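Local structure of DNA-binding protein reb1 (Schizosaccharomyces pombe, 5EYB) at residues Arg210-Gly218 and Thr254-Arg265. The protein binds specific DNA sites in ribosomal gene spacers and promoters, helping to terminate transcription by RNA polymerase I and to block replication forks. Residues are numbered along the deposited sequence; the frame is centred on the assembly and turned at random.
Sequences RWRDVVRFG and TLVAQMLGTRTR. With nucleotides of chain B.
R212 and R265 meet at the major-groove edges of two consecutive guanines of chain B, a worked example of two DNA readers sharing one acidic residue. R212 reads DG13 of chain B with both terminal nitrogens: its NH2 donates to O6 at 2.8 Å and its NH1 to N7. R265 repeats the pattern on DG14 of chain B, its NH1 lying 3.0 Å from N7 and its NH2 bonding O6. The NE of R265 lies over the centre of the R212 guanidinium face, the two planes being turned 49° apart. Beside the pair, D213 probably offsets part of their positive charge: its OD1 accepts from R265 NE at 3.1 Å through the syn lone pair, lying 25° out of the R265 guanidinium plane, while OD2 takes a weak hydrogen bond from R212 NH2. With R265 exchanged for a methionine, D213 OD1 would probably lose its partner across the contact, and DG14 of chain B both donors described here. The pairing joins two successive Myb-type repeats, the helix 204-215 of the first carrying R212 and the helix 265-275 of the second starting at R265. Behind the arginines, F217 turns its ring edge to G261 O, with CD1 3.7 Å away, and to the A257 methyl, with CZ 3.9 Å from CB. T264 rests CG2, anti to its carbonyl carbon, against D213 O, while OG1 (chi1 72°) caps the helix that R265 begins.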
ATOM      1  N   ARG A 210       1.956   0.502  14.202  1.00 50.90           N
ATOM      2  CA  ARG A 210       3.078  -0.363  14.560  1.00 49.10           C
ATOM      3  C   ARG A 210       2.598  -1.633  15.239  1.00 48.49           C
ATOM      4  O   ARG A 210       3.112  -2.716  14.977  1.00 57.80           O
ATOM      5  CB  ARG A 210       4.061   0.356  15.473  1.00 51.23           C
ATOM      6  CG  ARG A 210       5.427   0.532  14.859  1.00 50.70           C
ATOM      7  CD  ARG A 210       6.099  -0.793  14.540  1.00 52.23           C
ATOM      8  NE  ARG A 210       7.072  -0.633  13.462  1.00 63.33           N
ATOM      9  CZ  ARG A 210       8.019  -1.514  13.161  1.00 69.44           C
ATOM     10  NH1 ARG A 210       8.145  -2.626  13.867  1.00 71.42           N
ATOM     11  NH2 ARG A 210       8.851  -1.275  12.158  1.00 75.68           N
ATOM     12  N   TRP A 211       1.607  -1.493  16.111  1.00 48.80           N
ATOM     13  CA  TRP A 211       1.046  -2.641  16.810  1.00 55.31           C
ATOM     14  C   TRP A 211       0.225  -3.530  15.873  1.00 55.43           C
ATOM     15  O   TRP A 211       0.516  -4.717  15.728  1.00 52.84           O
ATOM     16  CB  TRP A 211       0.183  -2.189  17.994  1.00 53.07           C
ATOM     17  CG  TRP A 211      -0.547  -3.319  18.658  1.00 57.52           C
ATOM     18  CD1 TRP A 211      -1.842  -3.696  18.446  1.00 59.82           C
ATOM     19  CD2 TRP A 211      -0.019  -4.229  19.630  1.00 60.66           C
ATOM     20  NE1 TRP A 211      -2.154  -4.780  19.231  1.00 58.84           N
ATOM     21  CE2 TRP A 211      -1.052  -5.126  19.967  1.00 61.68           C
ATOM     22  CE3 TRP A 211       1.225  -4.368  20.252  1.00 65.19           C
ATOM     23  CZ2 TRP A 211      -0.879  -6.147  20.896  1.00 66.32           C
ATOM     24  CZ3 TRP A 211       1.396  -5.384  21.174  1.00 69.92           C
ATOM     25  CH2 TRP A 211       0.350  -6.260  21.488  1.00 69.46           C
ATOM     26  N   ARG A 212      -0.791  -2.950  15.237  1.00 56.02           N
ATOM     27  CA  ARG A 212      -1.708  -3.717  14.396  1.00 58.14           C
ATOM     28  C   ARG A 212      -1.015  -4.436  13.239  1.00 59.70           C
ATOM     29  O   ARG A 212      -1.344  -5.580  12.927  1.00 62.48           O
ATOM     30  CB  ARG A 212      -2.805  -2.812  13.833  1.00 57.38           C
ATOM     31  CG  ARG A 212      -3.773  -3.540  12.902  1.00 54.75           C
ATOM     32  CD  ARG A 212      -4.723  -2.585  12.214  1.00 51.65           C
ATOM     33  NE  ARG A 212      -4.013  -1.603  11.402  1.00 53.68           N
ATOM     34  CZ  ARG A 212      -4.604  -0.603  10.755  1.00 53.06           C
ATOM     35  NH1 ARG A 212      -5.920  -0.453  10.823  1.00 54.39           N
ATOM     36  NH2 ARG A 212      -3.878   0.251  10.042  1.00 45.94           N
ATOM     37  N   ASP A 213      -0.053  -3.770  12.610  1.00 56.56           N
ATOM     38  CA  ASP A 213       0.532  -4.293  11.382  1.00 54.52           C
ATOM     39  C   ASP A 213       1.894  -4.966  11.562  1.00 58.67           C
ATOM     40  O   ASP A 213       2.410  -5.567  10.623  1.00 63.27           O
ATOM     41  CB  ASP A 213       0.651  -3.173  10.345  1.00 53.61           C
ATOM     42  CG  ASP A 213      -0.701  -2.710   9.830  1.00 60.07           C
ATOM     43  OD1 ASP A 213      -1.579  -3.570   9.615  1.00 61.40           O
ATOM     44  OD2 ASP A 213      -0.887  -1.487   9.644  1.00 61.71           O
ATOM     45  N   VAL A 214       2.484  -4.871  12.748  1.00 57.31           N
ATOM     46  CA  VAL A 214       3.798  -5.474  12.965  1.00 60.36           C
ATOM     47  C   VAL A 214       3.937  -6.206  14.301  1.00 64.97           C
ATOM     48  O   VAL A 214       4.134  -7.421  14.332  1.00 70.18           O
ATOM     49  CB  VAL A 214       4.928  -4.425  12.891  1.00 64.46           C
ATOM     50  CG1 VAL A 214       6.264  -5.081  13.193  1.00 53.71           C
ATOM     51  CG2 VAL A 214       4.964  -3.752  11.526  1.00 50.17           C
ATOM     52  N   VAL A 215       3.836  -5.463  15.398  1.00 63.45           N
ATOM     53  CA  VAL A 215       4.185  -5.983  16.716  1.00 52.87           C
ATOM     54  C   VAL A 215       3.157  -6.975  17.286  1.00 73.12           C
ATOM     55  O   VAL A 215       3.529  -7.905  17.999  1.00 74.63           O
ATOM     56  CB  VAL A 215       4.394  -4.820  17.711  1.00 53.52           C
ATOM     57  CG1 VAL A 215       4.815  -5.337  19.084  1.00 56.63           C
ATOM     58  CG2 VAL A 215       5.444  -3.859  17.171  1.00 54.12           C
ATOM     59  N   ARG A 216       1.877  -6.795  16.960  1.00 72.84           N
ATOM     60  CA  ARG A 216       0.829  -7.695  17.459  1.00 74.83           C
ATOM     61  C   ARG A 216       1.116  -9.153  17.114  1.00 68.65           C
ATOM     62  O   ARG A 216       0.816 -10.054  17.895  1.00 70.71           O
ATOM     63  CB  ARG A 216      -0.548  -7.309  16.900  1.00 82.46           C
ATOM     64  CG  ARG A 216      -1.691  -8.157  17.460  1.00 92.99           C
ATOM     65  CD  ARG A 216      -3.057  -7.762  16.907  1.00 90.36           C
ATOM     66  NE  ARG A 216      -4.148  -8.415  17.635  1.00 81.69           N
ATOM     67  CZ  ARG A 216      -4.765  -7.890  18.690  1.00 60.04           C
ATOM     68  NH1 ARG A 216      -4.408  -6.700  19.142  1.00 51.17           N
ATOM     69  NH2 ARG A 216      -5.742  -8.552  19.290  1.00 56.63           N
ATOM     70  N   PHE A 217       1.699  -9.376  15.942  1.00 65.30           N
ATOM     71  CA  PHE A 217       1.953 -10.728  15.463  1.00 66.48           C
ATOM     72  C   PHE A 217       3.110 -11.382  16.203  1.00 72.16           C
ATOM     73  O   PHE A 217       3.193 -12.609  16.280  1.00 74.18           O
ATOM     74  CB  PHE A 217       2.229 -10.711  13.961  1.00 63.63           C
ATOM     75  CG  PHE A 217       1.041 -10.310  13.138  1.00 64.97           C
ATOM     76  CD1 PHE A 217       0.124 -11.257  12.716  1.00 66.01           C
ATOM     77  CD2 PHE A 217       0.837  -8.985  12.792  1.00 60.66           C
ATOM     78  CE1 PHE A 217      -0.972 -10.893  11.961  1.00 64.44           C
ATOM     79  CE2 PHE A 217      -0.257  -8.614  12.037  1.00 58.31           C
ATOM     80  CZ  PHE A 217      -1.164  -9.568  11.619  1.00 61.26           C
ATOM     81  N   GLY A 218       3.998 -10.558  16.748  1.00 72.53           N
ATOM     82  CA  GLY A 218       5.161 -11.056  17.455  1.00 73.33           C
ATOM     83  C   GLY A 218       6.143 -11.731  16.519  1.00 76.47           C
ATOM     84  O   GLY A 218       6.631 -11.122  15.569  1.00 76.92           O
ATOM     85  N   THR A 254      -8.474  -6.758   8.879  1.00 57.77           N
ATOM     86  CA  THR A 254      -7.805  -6.741  10.175  1.00 57.87           C
ATOM     87  C   THR A 254      -8.171  -7.995  10.965  1.00 60.03           C
ATOM     88  O   THR A 254      -7.314  -8.620  11.589  1.00 62.48           O
ATOM     89  CB  THR A 254      -8.165  -5.488  10.992  1.00 57.36           C
ATOM     90  OG1 THR A 254      -7.748  -4.317  10.281  1.00 59.25           O
ATOM     91  CG2 THR A 254      -7.467  -5.519  12.337  1.00 54.41           C
ATOM     92  N   LEU A 255      -9.447  -8.367  10.927  1.00 57.62           N
ATOM     93  CA  LEU A 255      -9.884  -9.590  11.589  1.00 58.85           C
ATOM     94  C   LEU A 255      -9.359 -10.811  10.841  1.00 63.48           C
ATOM     95  O   LEU A 255      -8.995 -11.811  11.457  1.00 69.58           O
ATOM     96  CB  LEU A 255     -11.409  -9.648  11.691  1.00 61.13           C
ATOM     97  CG  LEU A 255     -11.994 -10.881  12.389  1.00 65.01           C
ATOM     98  CD1 LEU A 255     -11.537 -10.955  13.840  1.00 51.99           C
ATOM     99  CD2 LEU A 255     -13.517 -10.893  12.292  1.00 57.44           C
ATOM    100  N   VAL A 256      -9.317 -10.716   9.515  1.00 60.94           N
ATOM    101  CA  VAL A 256      -8.809 -11.790   8.667  1.00 57.41           C
ATOM    102  C   VAL A 256      -7.370 -12.152   9.027  1.00 64.43           C
ATOM    103  O   VAL A 256      -7.031 -13.328   9.164  1.00 65.72           O
ATOM    104  CB  VAL A 256      -8.887 -11.401   7.176  1.00 57.28           C
ATOM    105  CG1 VAL A 256      -7.850 -12.158   6.355  1.00 54.06           C
ATOM    106  CG2 VAL A 256     -10.298 -11.617   6.639  1.00 57.74           C
ATOM    107  N   ALA A 257      -6.531 -11.134   9.187  1.00 68.22           N
ATOM    108  CA  ALA A 257      -5.135 -11.345   9.547  1.00 66.28           C
ATOM    109  C   ALA A 257      -5.007 -11.923  10.954  1.00 69.62           C
ATOM    110  O   ALA A 257      -4.162 -12.780  11.211  1.00 72.47           O
ATOM    111  CB  ALA A 257      -4.362 -10.043   9.439  1.00 69.27           C
ATOM    112  N   GLN A 258      -5.851 -11.447  11.862  1.00 68.83           N
ATOM    113  CA  GLN A 258      -5.838 -11.915  13.240  1.00 71.55           C
ATOM    114  C   GLN A 258      -6.091 -13.419  13.322  1.00 68.81           C
ATOM    115  O   GLN A 258      -5.403 -14.133  14.053  1.00 72.57           O
ATOM    116  CB  GLN A 258      -6.881 -11.161  14.070  1.00 83.00           C
ATOM    117  CG  GLN A 258      -7.074 -11.711  15.475  1.00 92.97           C
ATOM    118  CD  GLN A 258      -8.224 -11.046  16.207  1.00101.36           C
ATOM    119  OE1 GLN A 258      -8.548  -9.885  15.951  1.00102.62           O
ATOM    120  NE2 GLN A 258      -8.852 -11.782  17.117  1.00105.88           N
ATOM    121  N   MET A 259      -7.071 -13.896  12.561  1.00 62.99           N
ATOM    122  CA  MET A 259      -7.429 -15.311  12.573  1.00 61.31           C
ATOM    123  C   MET A 259      -6.401 -16.176  11.847  1.00 65.04           C
ATOM    124  O   MET A 259      -6.150 -17.312  12.246  1.00 78.32           O
ATOM    125  CB  MET A 259      -8.811 -15.515  11.957  1.00 59.00           C
ATOM    126  CG  MET A 259      -9.940 -14.885  12.754  1.00 58.05           C
ATOM    127  SD  MET A 259     -11.560 -15.240  12.047  1.00101.55           S
ATOM    128  CE  MET A 259     -11.532 -14.207  10.587  1.00 81.30           C
ATOM    129  N   LEU A 260      -5.811 -15.644  10.781  1.00 59.17           N
ATOM    130  CA  LEU A 260      -4.749 -16.351  10.073  1.00 58.23           C
ATOM    131  C   LEU A 260      -3.497 -16.398  10.947  1.00 71.04           C
ATOM    132  O   LEU A 260      -2.889 -17.452  11.123  1.00 79.28           O
ATOM    133  CB  LEU A 260      -4.454 -15.682   8.729  1.00 51.32           C
ATOM    134  CG  LEU A 260      -3.551 -16.439   7.753  1.00 54.82           C
ATOM    135  CD1 LEU A 260      -4.095 -17.830   7.466  1.00 53.77           C
ATOM    136  CD2 LEU A 260      -3.393 -15.655   6.462  1.00 61.94           C
ATOM    137  N   GLY A 261      -3.120 -15.246  11.495  1.00 77.39           N
ATOM    138  CA  GLY A 261      -2.080 -15.175  12.508  1.00 77.72           C
ATOM    139  C   GLY A 261      -0.643 -15.161  12.022  1.00 78.82           C
ATOM    140  O   GLY A 261       0.276 -14.962  12.813  1.00 82.16           O
ATOM    141  N   THR A 262      -0.439 -15.369  10.727  1.00 76.20           N
ATOM    142  CA  THR A 262       0.912 -15.444  10.182  1.00 75.28           C
ATOM    143  C   THR A 262       1.184 -14.362   9.142  1.00 75.94           C
ATOM    144  O   THR A 262       2.314 -14.208   8.679  1.00 82.39           O
ATOM    145  CB  THR A 262       1.181 -16.821   9.547  1.00 76.79           C
ATOM    146  OG1 THR A 262       0.197 -17.083   8.539  1.00 80.15           O
ATOM    147  CG2 THR A 262       1.116 -17.916  10.598  1.00 72.64           C
ATOM    148  N   ARG A 263       0.147 -13.614   8.775  1.00 71.52           N
ATOM    149  CA  ARG A 263       0.266 -12.566   7.760  1.00 64.32           C
ATOM    150  C   ARG A 263      -0.491 -11.300   8.172  1.00 60.97           C
ATOM    151  O   ARG A 263      -1.499 -11.376   8.871  1.00 55.73           O
ATOM    152  CB  ARG A 263      -0.255 -13.069   6.412  1.00 64.31           C
ATOM    153  CG  ARG A 263       0.415 -14.335   5.900  1.00 65.51           C
ATOM    154  CD  ARG A 263       1.792 -14.041   5.336  1.00 69.82           C
ATOM    155  NE  ARG A 263       2.410 -15.236   4.770  1.00 75.55           N
ATOM    156  CZ  ARG A 263       3.577 -15.243   4.137  1.00 81.16           C
ATOM    157  NH1 ARG A 263       4.258 -14.114   3.984  1.00 83.19           N
ATOM    158  NH2 ARG A 263       4.065 -16.377   3.653  1.00 82.73           N
ATOM    159  N   THR A 264      -0.005 -10.142   7.732  1.00 62.46           N
ATOM    160  CA  THR A 264      -0.650  -8.867   8.043  1.00 60.74           C
ATOM    161  C   THR A 264      -1.948  -8.704   7.258  1.00 60.39           C
ATOM    162  O   THR A 264      -2.238  -9.488   6.357  1.00 59.20           O
ATOM    163  CB  THR A 264       0.270  -7.670   7.729  1.00 64.20           C
ATOM    164  OG1 THR A 264       0.387  -7.511   6.310  1.00 68.42           O
ATOM    165  CG2 THR A 264       1.648  -7.877   8.336  1.00 63.75           C
ATOM    166  N   ARG A 265      -2.722  -7.679   7.597  1.00 59.74           N
ATOM    167  CA  ARG A 265      -3.996  -7.446   6.929  1.00 55.06           C
ATOM    168  C   ARG A 265      -3.793  -7.117   5.448  1.00 58.27           C
ATOM    169  O   ARG A 265      -4.570  -7.556   4.602  1.00 62.38           O
ATOM    170  CB  ARG A 265      -4.776  -6.320   7.621  1.00 53.61           C
ATOM    171  CG  ARG A 265      -4.087  -4.974   7.564  1.00 51.92           C
ATOM    172  CD  ARG A 265      -4.880  -3.855   8.211  1.00 45.23           C
ATOM    173  NE  ARG A 265      -4.097  -2.626   8.158  1.00 47.52           N
ATOM    174  CZ  ARG A 265      -4.223  -1.695   7.220  1.00 52.80           C
ATOM    175  NH1 ARG A 265      -5.133  -1.830   6.264  1.00 59.67           N
ATOM    176  NH2 ARG A 265      -3.449  -0.619   7.248  1.00 53.93           N
TER
ATOM    177  P    DG B  13     -13.280  -2.362   7.425  1.00 74.74           P
ATOM    178  OP1  DG B  13     -14.563  -2.628   6.740  1.00 82.54           O
ATOM    179  OP2  DG B  13     -12.404  -3.487   7.820  1.00 79.49           O
ATOM    180  O5'  DG B  13     -12.402  -1.356   6.542  1.00 66.73           O
ATOM    181  C5'  DG B  13     -12.889  -0.051   6.272  1.00 62.56           C
ATOM    182  C4'  DG B  13     -11.883   0.748   5.469  1.00 55.26           C
ATOM    183  O4'  DG B  13     -10.859   1.257   6.342  1.00 53.98           O
ATOM    184  C3'  DG B  13     -11.149  -0.037   4.380  1.00 55.34           C
ATOM    185  O3'  DG B  13     -11.613   0.376   3.110  1.00 56.77           O
ATOM    186  C2'  DG B  13      -9.662   0.314   4.580  1.00 51.72           C
ATOM    187  C1'  DG B  13      -9.705   1.464   5.582  1.00 52.33           C
ATOM    188  N9   DG B  13      -8.559   1.493   6.485  1.00 53.34           N
ATOM    189  C8   DG B  13      -8.316   0.643   7.539  1.00 56.26           C
ATOM    190  N7   DG B  13      -7.210   0.906   8.173  1.00 55.35           N
ATOM    191  C5   DG B  13      -6.684   2.004   7.500  1.00 54.84           C
ATOM    192  C6   DG B  13      -5.495   2.732   7.735  1.00 53.11           C
ATOM    193  O6   DG B  13      -4.642   2.549   8.612  1.00 51.95           O
ATOM    194  N1   DG B  13      -5.336   3.768   6.823  1.00 54.31           N
ATOM    195  C2   DG B  13      -6.213   4.066   5.810  1.00 53.54           C
ATOM    196  N2   DG B  13      -5.886   5.103   5.035  1.00 51.22           N
ATOM    197  N3   DG B  13      -7.334   3.393   5.576  1.00 57.31           N
ATOM    198  C4   DG B  13      -7.503   2.377   6.459  1.00 53.47           C
ATOM    199  P    DG B  14     -11.154  -0.398   1.782  1.00 67.50           P
ATOM    200  OP1  DG B  14     -12.248  -0.229   0.803  1.00 70.73           O
ATOM    201  OP2  DG B  14     -10.687  -1.755   2.146  1.00 72.94           O
ATOM    202  O5'  DG B  14      -9.883   0.427   1.284  1.00 53.97           O
ATOM    203  C5'  DG B  14      -9.956   1.832   1.192  1.00 53.18           C
ATOM    204  C4'  DG B  14      -8.655   2.404   0.675  1.00 52.20           C
ATOM    205  O4'  DG B  14      -7.719   2.568   1.771  1.00 55.00           O
ATOM    206  C3'  DG B  14      -7.940   1.547  -0.375  1.00 53.96           C
ATOM    207  O3'  DG B  14      -7.502   2.377  -1.433  1.00 64.67           O
ATOM    208  C2'  DG B  14      -6.759   0.968   0.399  1.00 54.07           C
ATOM    209  C1'  DG B  14      -6.461   2.104   1.359  1.00 54.19           C
ATOM    210  N9   DG B  14      -5.699   1.698   2.536  1.00 62.97           N
ATOM    211  C8   DG B  14      -5.939   0.614   3.350  1.00 62.95           C
ATOM    212  N7   DG B  14      -5.087   0.503   4.331  1.00 56.52           N
ATOM    213  C5   DG B  14      -4.226   1.579   4.157  1.00 55.80           C
ATOM    214  C6   DG B  14      -3.102   1.976   4.917  1.00 54.68           C
ATOM    215  O6   DG B  14      -2.632   1.438   5.924  1.00 57.41           O
ATOM    216  N1   DG B  14      -2.509   3.124   4.398  1.00 56.90           N
ATOM    217  C2   DG B  14      -2.952   3.803   3.283  1.00 54.85           C
ATOM    218  N2   DG B  14      -2.254   4.891   2.931  1.00 55.75           N
ATOM    219  N3   DG B  14      -4.003   3.440   2.563  1.00 55.34           N
ATOM    220  C4   DG B  14      -4.590   2.324   3.057  1.00 59.62           C
TER